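Local coordinates for protein aldo-keto Reductase, OXIDOREDUCTASE (Salmonella typhimurium, PDB 5T79) that probably acts as an NADPH-dependent aldo-keto reductase, one studied for the biocatalytic reduction of 3-hydroxybutanal to 1,3-butanediol, at residues Lys114-Ser119 against Lys151-Leu156; Val132-His137 against Pro188-Gln193; Tyr136-Asp141 against Gly166-Pro171. All coordinates share one frame; numbering follows the deposited sequence.

Contact 1. Residues Lys114-Ser119 against Lys151-Leu156; sequences KYLIAS and KALDHL
Leu116 and Ala152 are the closest CA pair between 114-119 and 151-156, 6.8 Å apart. The axes of these two helical segments approach to 9.6 Å and run in nearly the same direction, crossing at -28°, as expected for consecutive helices on the outside of a TIM barrel. Leu116 turns its CD2 methyl into the interface, against the CB of Ala152. The same Leu116 CD2 lies 3.9 Å from CD2 of Leu153. Leu153 starts out away from the partner helix, and it is the end of its side chain that swings back to make this contact. Further along, Leu156 splits its branches: CD1 lies over the backbone O of Leu116, while CD2 packs 4.0 Å from CG1 of Ile117. The long arm of Ile117 lies anti to the carbonyl carbon (chi1 -64°) and the chain is extended beyond CG1, which carries CD1 to within 3.7 Å of CD2 of His155; the two side chains cross at about a right angle. On the barrel side, Phe135 of strand 132-137 touches Leu116, Leu153 and Leu156. The side chains meet one another mainly through carbon, with dispersion and the exclusion of water as the cohesive forces. His155, a zinc ligand in a structure of this protein though no metal is bound to this chain here, offers Ile117 a ring carbon, so this contact makes no use of its metal-binding chemistry.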
# COMPACT_ATOMS: atom_id res chain seq x y z
N LYS A 114 8.23 1.08 23.03
CA LYS A 114 7.22 1.94 23.68
C LYS A 114 6.29 2.53 22.62
O LYS A 114 5.07 2.42 22.74
CB LYS A 114 7.94 3.05 24.49
CG LYS A 114 7.17 4.37 24.70
CD LYS A 114 6.14 4.27 25.79
CE LYS A 114 5.69 5.62 26.34
NZ LYS A 114 4.68 5.40 27.42
N TYR A 115 6.84 3.14 21.57
CA TYR A 115 6.00 3.76 20.55
C TYR A 115 5.17 2.73 19.80
O TYR A 115 3.96 2.95 19.64
CB TYR A 115 6.84 4.62 19.58
CG TYR A 115 6.12 5.15 18.36
CD1 TYR A 115 4.88 5.81 18.47
CD2 TYR A 115 6.72 5.12 17.11
CE1 TYR A 115 4.23 6.31 17.33
CE2 TYR A 115 6.11 5.67 15.99
CZ TYR A 115 4.87 6.27 16.10
OH TYR A 115 4.28 6.72 14.95
N LEU A 116 5.79 1.63 19.32
CA LEU A 116 5.05 0.62 18.52
C LEU A 116 3.89 -0.01 19.32
O LEU A 116 2.78 -0.12 18.78
CB LEU A 116 6.00 -0.47 17.99
CG LEU A 116 6.54 -0.23 16.56
CD1 LEU A 116 7.30 1.09 16.44
CD2 LEU A 116 7.49 -1.37 16.12
N ILE A 117 4.13 -0.40 20.58
CA ILE A 117 3.07 -1.03 21.37
C ILE A 117 1.97 0.01 21.70
O ILE A 117 0.78 -0.29 21.52
CB ILE A 117 3.62 -1.71 22.65
CG1 ILE A 117 4.57 -2.88 22.27
CG2 ILE A 117 2.46 -2.20 23.53
CD1 ILE A 117 5.25 -3.63 23.50
N ALA A 118 2.36 1.21 22.20
CA ALA A 118 1.35 2.23 22.53
C ALA A 118 0.57 2.65 21.27
O ALA A 118 -0.65 2.83 21.34
CB ALA A 118 2.01 3.45 23.18
N SER A 119 1.26 2.79 20.12
CA SER A 119 0.56 3.20 18.88
C SER A 119 -0.39 2.15 18.38
O SER A 119 -1.51 2.49 18.01
CB SER A 119 1.53 3.58 17.77
OG SER A 119 0.76 4.10 16.70
N LYS A 151 11.69 -7.08 17.79
CA LYS A 151 11.17 -7.80 18.95
C LYS A 151 9.76 -7.24 19.35
O LYS A 151 8.91 -8.02 19.80
CB LYS A 151 12.14 -7.71 20.13
CG LYS A 151 11.76 -8.64 21.29
CD LYS A 151 12.93 -8.96 22.17
CE LYS A 151 13.80 -10.07 21.65
NZ LYS A 151 15.12 -10.07 22.33
N ALA A 152 9.53 -5.90 19.18
CA ALA A 152 8.20 -5.30 19.44
C ALA A 152 7.18 -5.86 18.43
O ALA A 152 6.07 -6.20 18.83
CB ALA A 152 8.26 -3.78 19.35
N LEU A 153 7.57 -6.03 17.14
CA LEU A 153 6.69 -6.63 16.12
C LEU A 153 6.38 -8.10 16.49
O LEU A 153 5.22 -8.50 16.46
CB LEU A 153 7.34 -6.56 14.72
CG LEU A 153 7.54 -5.14 14.14
CD1 LEU A 153 8.17 -5.23 12.75
CD2 LEU A 153 6.19 -4.36 14.05
N ASP A 154 7.42 -8.89 16.81
CA ASP A 154 7.29 -10.29 17.23
C ASP A 154 6.34 -10.38 18.47
O ASP A 154 5.44 -11.21 18.50
CB ASP A 154 8.69 -10.84 17.59
CG ASP A 154 8.66 -12.24 18.18
OD1 ASP A 154 8.33 -13.18 17.44
OD2 ASP A 154 8.98 -12.38 19.38
N HIS A 155 6.54 -9.49 19.46
CA HIS A 155 5.68 -9.47 20.66
C HIS A 155 4.20 -9.24 20.31
O HIS A 155 3.33 -9.92 20.86
CB HIS A 155 6.16 -8.36 21.62
CG HIS A 155 5.29 -8.18 22.82
ND1 HIS A 155 5.33 -9.07 23.87
CD2 HIS A 155 4.39 -7.21 23.09
CE1 HIS A 155 4.46 -8.61 24.76
NE2 HIS A 155 3.88 -7.49 24.33
N LEU A 156 3.91 -8.28 19.42
CA LEU A 156 2.53 -7.90 19.05
C LEU A 156 1.85 -9.03 18.28
O LEU A 156 0.64 -9.26 18.46
CB LEU A 156 2.54 -6.58 18.26
CG LEU A 156 2.95 -5.33 19.13
CD1 LEU A 156 3.31 -4.12 18.23
CD2 LEU A 156 1.84 -4.95 20.17

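Contact 2. Residues Val132-His137 against Pro188-Gln193; sequences VDIFYH and PCLIHQ. With NDP (NADPH dihydro-nicotinamide-adenine-dinucleotide phosphate), chain E.
Tyr136 and Ile134 reach from strand 134-137 across the inside of the barrel to strand 191-193. The two strands are not sheet neighbours, since strand 162-168 lies between them; their axes stay 8.9 Å apart at 54°, and side chains do all the bridging. The apolar part begins at Ile134. Its CD1 meets CD2 of Leu190 at 3.9 Å, and its other branch, CG2, meets CG2 of Ile191 at 4.0 Å, the side chains crossing at about a right angle in both pairs. Ile191 puts CG1 anti to its backbone N, and the CG2 methyl, held between N and the carbonyl carbon, turns to the phenol end of Tyr136, 3.7 Å from CZ. That one methyl thus touches both Ile134 and Tyr136. Gln193 adds the last apolar contact, its CB packing 3.6 Å from CE2 of Tyr136.

The polar part centres on the amide of Gln193. The extended chain beyond CB passes across the phenol, with ring and amide planes 69° apart. NE2 comes to 3.3 Å from Tyr136 OH, and it is also hydrogen-bonded to OD1 of Asp61, an NADPH-binding residue. The amide oxygen serves the cofactor: NADPH N7N donates to Gln193 OE1 over 3.1 Å in a nearly straight bond (169°).

With NE2 committed to Asp61 and OE1 receiving the carboxamide N-H, the rotation of the Gln193 amide is fixed from both ends, while Tyr136 packs against its CB. An apolar barrel interior therefore gives way, within two residues, to a polar group that helps orient the carboxamide and, through it, the nicotinamide ring that carries the hydride.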
# COMPACT_ATOMS: atom_id res chain seq x y z
N VAL A 132 -5.02 -6.24 13.91
CA VAL A 132 -4.87 -5.88 12.49
C VAL A 132 -4.33 -7.13 11.80
O VAL A 132 -3.70 -7.96 12.47
CB VAL A 132 -4.00 -4.63 12.22
CG1 VAL A 132 -4.69 -3.37 12.74
CG2 VAL A 132 -2.58 -4.79 12.79
N ASP A 133 -4.53 -7.27 10.49
CA ASP A 133 -3.97 -8.40 9.76
C ASP A 133 -2.48 -8.20 9.56
O ASP A 133 -1.73 -9.17 9.57
CB ASP A 133 -4.66 -8.56 8.39
CG ASP A 133 -6.11 -8.88 8.60
OD1 ASP A 133 -6.42 -10.06 8.83
OD2 ASP A 133 -6.93 -7.93 8.66
N ILE A 134 -2.06 -6.94 9.33
CA ILE A 134 -0.65 -6.63 9.14
C ILE A 134 -0.28 -5.38 9.91
O ILE A 134 -0.93 -4.34 9.74
CB ILE A 134 -0.23 -6.42 7.64
CG1 ILE A 134 -0.82 -7.51 6.70
CG2 ILE A 134 1.31 -6.35 7.53
CD1 ILE A 134 -0.63 -7.17 5.15
N PHE A 135 0.78 -5.46 10.72
CA PHE A 135 1.29 -4.26 11.40
C PHE A 135 2.66 -3.95 10.85
O PHE A 135 3.52 -4.81 10.88
CB PHE A 135 1.31 -4.43 12.94
CG PHE A 135 1.75 -3.19 13.69
CD1 PHE A 135 1.09 -1.97 13.52
CD2 PHE A 135 2.84 -3.23 14.55
CE1 PHE A 135 1.50 -0.82 14.21
CE2 PHE A 135 3.26 -2.08 15.24
CZ PHE A 135 2.56 -0.90 15.09
N TYR A 136 2.91 -2.69 10.42
CA TYR A 136 4.21 -2.34 9.87
C TYR A 136 5.03 -1.45 10.74
O TYR A 136 4.48 -0.56 11.38
CB TYR A 136 4.01 -1.49 8.58
CG TYR A 136 3.55 -2.22 7.33
CD1 TYR A 136 2.20 -2.38 7.05
CD2 TYR A 136 4.47 -2.60 6.36
CE1 TYR A 136 1.77 -2.92 5.83
CE2 TYR A 136 4.05 -3.14 5.14
CZ TYR A 136 2.70 -3.29 4.88
OH TYR A 136 2.31 -3.80 3.66
N HIS A 137 6.37 -1.57 10.64
CA HIS A 137 7.27 -0.50 11.07
C HIS A 137 7.30 0.40 9.84
O HIS A 137 7.68 -0.06 8.76
CB HIS A 137 8.66 -0.99 11.49
CG HIS A 137 9.49 0.13 12.04
ND1 HIS A 137 10.87 0.17 11.86
CD2 HIS A 137 9.11 1.25 12.72
CE1 HIS A 137 11.29 1.26 12.49
NE2 HIS A 137 10.26 1.96 12.98
N PRO A 188 8.15 -14.62 10.81
CA PRO A 188 8.74 -14.16 9.54
C PRO A 188 8.06 -12.94 8.95
O PRO A 188 6.83 -12.82 9.01
CB PRO A 188 8.59 -15.37 8.60
CG PRO A 188 7.67 -16.29 9.25
CD PRO A 188 7.64 -16.00 10.73
N CYS A 189 8.87 -12.02 8.40
CA CYS A 189 8.35 -10.81 7.76
C CYS A 189 7.42 -11.19 6.62
O CYS A 189 7.84 -11.89 5.72
CB CYS A 189 9.51 -9.96 7.25
SG CYS A 189 8.99 -8.36 6.61
N LEU A 190 6.17 -10.73 6.64
CA LEU A 190 5.26 -11.08 5.55
C LEU A 190 5.54 -10.28 4.29
O LEU A 190 5.45 -10.82 3.17
CB LEU A 190 3.78 -10.83 5.98
CG LEU A 190 2.71 -11.09 4.88
CD1 LEU A 190 2.58 -12.57 4.58
CD2 LEU A 190 1.32 -10.53 5.26
N ILE A 191 5.80 -8.97 4.46
CA ILE A 191 5.78 -8.04 3.35
C ILE A 191 6.65 -6.81 3.56
O ILE A 191 6.94 -6.40 4.69
CB ILE A 191 4.26 -7.62 3.17
CG1 ILE A 191 3.99 -6.87 1.82
CG2 ILE A 191 3.69 -6.83 4.39
CD1 ILE A 191 2.47 -6.84 1.44
N HIS A 192 7.02 -6.19 2.44
CA HIS A 192 7.73 -4.93 2.38
C HIS A 192 6.88 -3.98 1.56
O HIS A 192 6.40 -4.36 0.49
CB HIS A 192 9.11 -5.12 1.73
CG HIS A 192 10.00 -3.91 1.79
ND1 HIS A 192 9.61 -2.69 1.26
CD2 HIS A 192 11.26 -3.79 2.27
CE1 HIS A 192 10.64 -1.87 1.43
NE2 HIS A 192 11.65 -2.48 2.04
N GLN A 193 6.71 -2.76 2.06
CA GLN A 193 5.98 -1.73 1.35
C GLN A 193 6.95 -0.62 0.93
O GLN A 193 7.19 0.31 1.70
CB GLN A 193 4.83 -1.18 2.19
CG GLN A 193 4.01 -0.11 1.45
CD GLN A 193 2.77 0.31 2.19
OE1 GLN A 193 2.53 1.49 2.35
NE2 GLN A 193 1.95 -0.63 2.66
PA NDP E . -1.39 6.95 -6.15
O1A NDP E . -2.17 5.77 -6.67
O2A NDP E . 0.01 7.23 -6.46
O5B NDP E . -2.15 8.33 -6.46
C5B NDP E . -3.45 8.45 -5.85
C4B NDP E . -4.08 9.78 -6.17
O4B NDP E . -3.96 10.04 -7.59
C3B NDP E . -5.57 9.83 -5.85
O3B NDP E . -5.78 10.37 -4.54
C2B NDP E . -6.14 10.71 -6.96
O2B NDP E . -6.06 12.11 -6.61
C1B NDP E . -5.20 10.43 -8.13
N9A NDP E . -5.65 9.38 -9.04
C8A NDP E . -5.68 8.03 -8.82
N7A NDP E . -6.13 7.32 -9.83
C5A NDP E . -6.44 8.29 -10.78
C6A NDP E . -7.03 8.20 -12.06
N6A NDP E . -7.29 7.05 -12.68
N1A NDP E . -7.28 9.36 -12.71
C2A NDP E . -6.92 10.51 -12.14
N3A NDP E . -6.34 10.71 -10.95
C4A NDP E . -6.14 9.55 -10.31
O3 NDP E . -1.50 6.60 -4.60
PN NDP E . -0.83 7.43 -3.40
O1N NDP E . -2.01 8.20 -2.95
O2N NDP E . 0.45 8.15 -3.80
O5D NDP E . -0.29 6.41 -2.26
C5D NDP E . -0.75 5.03 -2.35
C4D NDP E . -1.00 4.45 -0.98
O4D NDP E . 0.26 4.05 -0.41
C3D NDP E . -1.63 5.37 0.05
O3D NDP E . -3.03 5.42 -0.12
C2D NDP E . -1.13 4.78 1.38
O2D NDP E . -1.92 3.76 1.99
C1D NDP E . 0.25 4.25 0.99
N1N NDP E . 1.35 5.18 1.29
C2N NDP E . 2.34 4.72 2.16
C3N NDP E . 3.40 5.47 2.51
C7N NDP E . 4.56 4.81 3.21
O7N NDP E . 5.48 5.57 3.56
N7N NDP E . 4.58 3.51 3.47
C4N NDP E . 3.43 6.94 2.17
C5N NDP E . 2.49 7.26 1.05
C6N NDP E . 1.52 6.45 0.67
P2B NDP E . -7.20 13.26 -6.78
O1X NDP E . -7.68 13.89 -5.52
O2X NDP E . -6.49 14.23 -7.71
O3X NDP E . -8.31 12.58 -7.58

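Contact 3. Residues Tyr136-Asp141 against Gly166-Pro171; sequences YHHRPD and GISNYP. With NDP (NADPH dihydro-nicotinamide-adenine-dinucleotide phosphate), chain E.
His137 and Ile167 pair in parallel on adjacent strands of the barrel, the two strands of a beta-alpha-beta unit whose crossover runs through helix 146-158. His137 N donates to Gly166 O, and His137 O accepts from Ser168 N at 3.1 Å, so both backbone polar groups of His137 are used. Gly166 lies beside the ring of Tyr136, whose CD2 comes 3.5 Å from Gly166 C.

Side chains add to this bonding at the strand end. His137, with CG anti to the backbone N (chi1 -175°), presents ND1 in the ring plane to Tyr170 OH at 2.6 Å. That hydroxyl also bonds a water, which accepts from Asp141 N at 2.8 Å. The rings meet rim to rim, their planes at 74°, while Pro140 lays CG over one face of Tyr170, 4.1 Å from its centroid, and Ile167 lies over the opposite face.

At the pocket, Asn169 ND2 spends its hydrogens on two carbonyls, His138 O and NADPH O7N, each at 2.9 Å; the bond to the cofactor is the straighter (169°). Ser168 OG accepts from NADPH N7N at 2.8 Å and is also hydrogen-bonded to Gln193 O. His138 sets the edge of its imidazole against the carboxamide.

Ser168 and Asn169 thus read opposite ends of the carboxamide, one meeting its N-H and the other its carbonyl. Because Asn169 is tied to His138 O and Ser168 to Gln193 O, the barrel backbone itself positions the groups that orient the nicotinamide.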
# COMPACT_ATOMS: atom_id res chain seq x y z
N TYR A 136 2.91 -2.69 10.42
CA TYR A 136 4.21 -2.34 9.87
C TYR A 136 5.03 -1.45 10.74
O TYR A 136 4.48 -0.56 11.38
CB TYR A 136 4.01 -1.49 8.58
CG TYR A 136 3.55 -2.22 7.33
CD1 TYR A 136 2.20 -2.38 7.05
CD2 TYR A 136 4.47 -2.60 6.36
CE1 TYR A 136 1.77 -2.92 5.83
CE2 TYR A 136 4.05 -3.14 5.14
CZ TYR A 136 2.70 -3.29 4.88
OH TYR A 136 2.31 -3.80 3.66
N HIS A 137 6.37 -1.57 10.64
CA HIS A 137 7.27 -0.50 11.07
C HIS A 137 7.30 0.40 9.84
O HIS A 137 7.68 -0.06 8.76
CB HIS A 137 8.66 -0.99 11.49
CG HIS A 137 9.49 0.13 12.04
ND1 HIS A 137 10.87 0.17 11.86
CD2 HIS A 137 9.11 1.25 12.72
CE1 HIS A 137 11.29 1.26 12.49
NE2 HIS A 137 10.26 1.96 12.98
N HIS A 138 6.80 1.65 9.96
CA HIS A 138 6.54 2.56 8.84
C HIS A 138 7.79 3.06 8.09
O HIS A 138 7.71 3.39 6.90
CB HIS A 138 5.71 3.76 9.35
CG HIS A 138 4.81 4.42 8.35
ND1 HIS A 138 3.74 5.20 8.76
CD2 HIS A 138 4.85 4.42 6.99
CE1 HIS A 138 3.20 5.69 7.64
NE2 HIS A 138 3.82 5.22 6.56
N ARG A 139 8.94 3.15 8.78
CA ARG A 139 10.19 3.61 8.15
C ARG A 139 11.35 3.26 9.05
O ARG A 139 11.13 3.12 10.26
CB ARG A 139 10.17 5.14 7.88
CG ARG A 139 9.95 5.98 9.15
CD ARG A 139 10.71 7.29 9.16
NE ARG A 139 10.26 8.16 10.26
CZ ARG A 139 10.57 9.45 10.36
NH1 ARG A 139 11.33 10.04 9.45
NH2 ARG A 139 10.12 10.16 11.40
N PRO A 140 12.58 3.13 8.52
CA PRO A 140 13.73 2.83 9.40
C PRO A 140 13.93 3.84 10.51
O PRO A 140 13.65 5.04 10.33
CB PRO A 140 14.92 2.91 8.44
CG PRO A 140 14.35 2.59 7.09
CD PRO A 140 13.01 3.27 7.11
N ASP A 141 14.47 3.36 11.65
CA ASP A 141 14.90 4.20 12.77
C ASP A 141 16.39 3.89 13.00
O ASP A 141 16.71 2.95 13.74
CB ASP A 141 14.04 3.96 14.03
CG ASP A 141 14.48 4.77 15.25
OD1 ASP A 141 15.33 5.68 15.11
OD2 ASP A 141 13.89 4.57 16.31
N GLY A 166 5.10 -6.38 8.86
CA GLY A 166 5.81 -5.94 7.67
C GLY A 166 6.73 -4.78 7.95
O GLY A 166 6.74 -4.25 9.07
N ILE A 167 7.51 -4.38 6.93
CA ILE A 167 8.41 -3.22 7.00
C ILE A 167 8.11 -2.36 5.79
O ILE A 167 7.66 -2.85 4.75
CB ILE A 167 9.91 -3.62 7.10
CG1 ILE A 167 10.33 -4.52 5.90
CG2 ILE A 167 10.24 -4.26 8.48
CD1 ILE A 167 11.86 -4.91 5.87
N SER A 168 8.31 -1.07 5.93
CA SER A 168 8.06 -0.13 4.84
C SER A 168 9.22 0.84 4.73
O SER A 168 9.82 1.20 5.76
CB SER A 168 6.75 0.63 5.09
OG SER A 168 6.46 1.52 4.03
N ASN A 169 9.56 1.25 3.48
CA ASN A 169 10.64 2.22 3.21
C ASN A 169 12.02 1.76 3.69
O ASN A 169 12.91 2.60 3.86
CB ASN A 169 10.30 3.58 3.84
CG ASN A 169 9.01 4.15 3.31
OD1 ASN A 169 8.84 4.32 2.11
ND2 ASN A 169 8.06 4.41 4.19
N TYR A 170 12.23 0.45 3.85
CA TYR A 170 13.53 -0.06 4.26
C TYR A 170 14.43 -0.27 3.04
O TYR A 170 14.04 -1.02 2.15
CB TYR A 170 13.36 -1.39 5.02
CG TYR A 170 13.22 -1.29 6.52
CD1 TYR A 170 12.21 -0.52 7.10
CD2 TYR A 170 14.03 -2.03 7.37
CE1 TYR A 170 12.05 -0.45 8.49
CE2 TYR A 170 13.88 -1.98 8.76
CZ TYR A 170 12.89 -1.19 9.31
OH TYR A 170 12.81 -1.15 10.68
N PRO A 171 15.65 0.31 2.99
CA PRO A 171 16.56 0.02 1.86
C PRO A 171 16.93 -1.47 1.90
O PRO A 171 16.75 -2.10 2.94
CB PRO A 171 17.79 0.91 2.14
CG PRO A 171 17.32 1.91 3.15
CD PRO A 171 16.29 1.21 3.97
PA NDP E . -1.39 6.95 -6.15
O1A NDP E . -2.17 5.77 -6.67
O2A NDP E . 0.01 7.23 -6.46
O5B NDP E . -2.15 8.33 -6.46
C5B NDP E . -3.45 8.45 -5.85
C4B NDP E . -4.08 9.78 -6.17
O4B NDP E . -3.96 10.04 -7.59
C3B NDP E . -5.57 9.83 -5.85
O3B NDP E . -5.78 10.37 -4.54
C2B NDP E . -6.14 10.71 -6.96
O2B NDP E . -6.06 12.11 -6.61
C1B NDP E . -5.20 10.43 -8.13
N9A NDP E . -5.65 9.38 -9.04
C8A NDP E . -5.68 8.03 -8.82
N7A NDP E . -6.13 7.32 -9.83
C5A NDP E . -6.44 8.29 -10.78
C6A NDP E . -7.03 8.20 -12.06
N6A NDP E . -7.29 7.05 -12.68
N1A NDP E . -7.28 9.36 -12.71
C2A NDP E . -6.92 10.51 -12.14
N3A NDP E . -6.34 10.71 -10.95
C4A NDP E . -6.14 9.55 -10.31
O3 NDP E . -1.50 6.60 -4.60
PN NDP E . -0.83 7.43 -3.40
O1N NDP E . -2.01 8.20 -2.95
O2N NDP E . 0.45 8.15 -3.80
O5D NDP E . -0.29 6.41 -2.26
C5D NDP E . -0.75 5.03 -2.35
C4D NDP E . -1.00 4.45 -0.98
O4D NDP E . 0.26 4.05 -0.41
C3D NDP E . -1.63 5.37 0.05
O3D NDP E . -3.03 5.42 -0.12
C2D NDP E . -1.13 4.78 1.38
O2D NDP E . -1.92 3.76 1.99
C1D NDP E . 0.25 4.25 0.99
N1N NDP E . 1.35 5.18 1.29
C2N NDP E . 2.34 4.72 2.16
C3N NDP E . 3.40 5.47 2.51
C7N NDP E . 4.56 4.81 3.21
O7N NDP E . 5.48 5.57 3.56
N7N NDP E . 4.58 3.51 3.47
C4N NDP E . 3.43 6.94 2.17
C5N NDP E . 2.49 7.26 1.05
C6N NDP E . 1.52 6.45 0.67
P2B NDP E . -7.20 13.26 -6.78
O1X NDP E . -7.68 13.89 -5.52
O2X NDP E . -6.49 14.23 -7.71
O3X NDP E . -8.31 12.58 -7.58
O HOH W 1 14.78 0.57 11.92

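Overall arrangement
The three contacts run from the helical shell of a TIM barrel to its cofactor mouth. Contact 1, about 21 Å from the chain centre to its own centre, joins two outer helices yet is mostly buried; contacts 2 and 3, at 11 and 12 Å, belong to the barrel itself and share Tyr136 and His137. Strand 132-137 links all three: Phe135 is on the helix side, whereas Tyr136 faces inward. Polarity rises accordingly, from hydrocarbon between the helices, through a mixed barrel interior, to dense hydrogen bonding at the strand ends. Contacts 2 and 3 also meet directly, His192 NE2 lying 2.8 Å from Tyr170 O in a probable hydrogen bond, and together they hold the NADPH carboxamide.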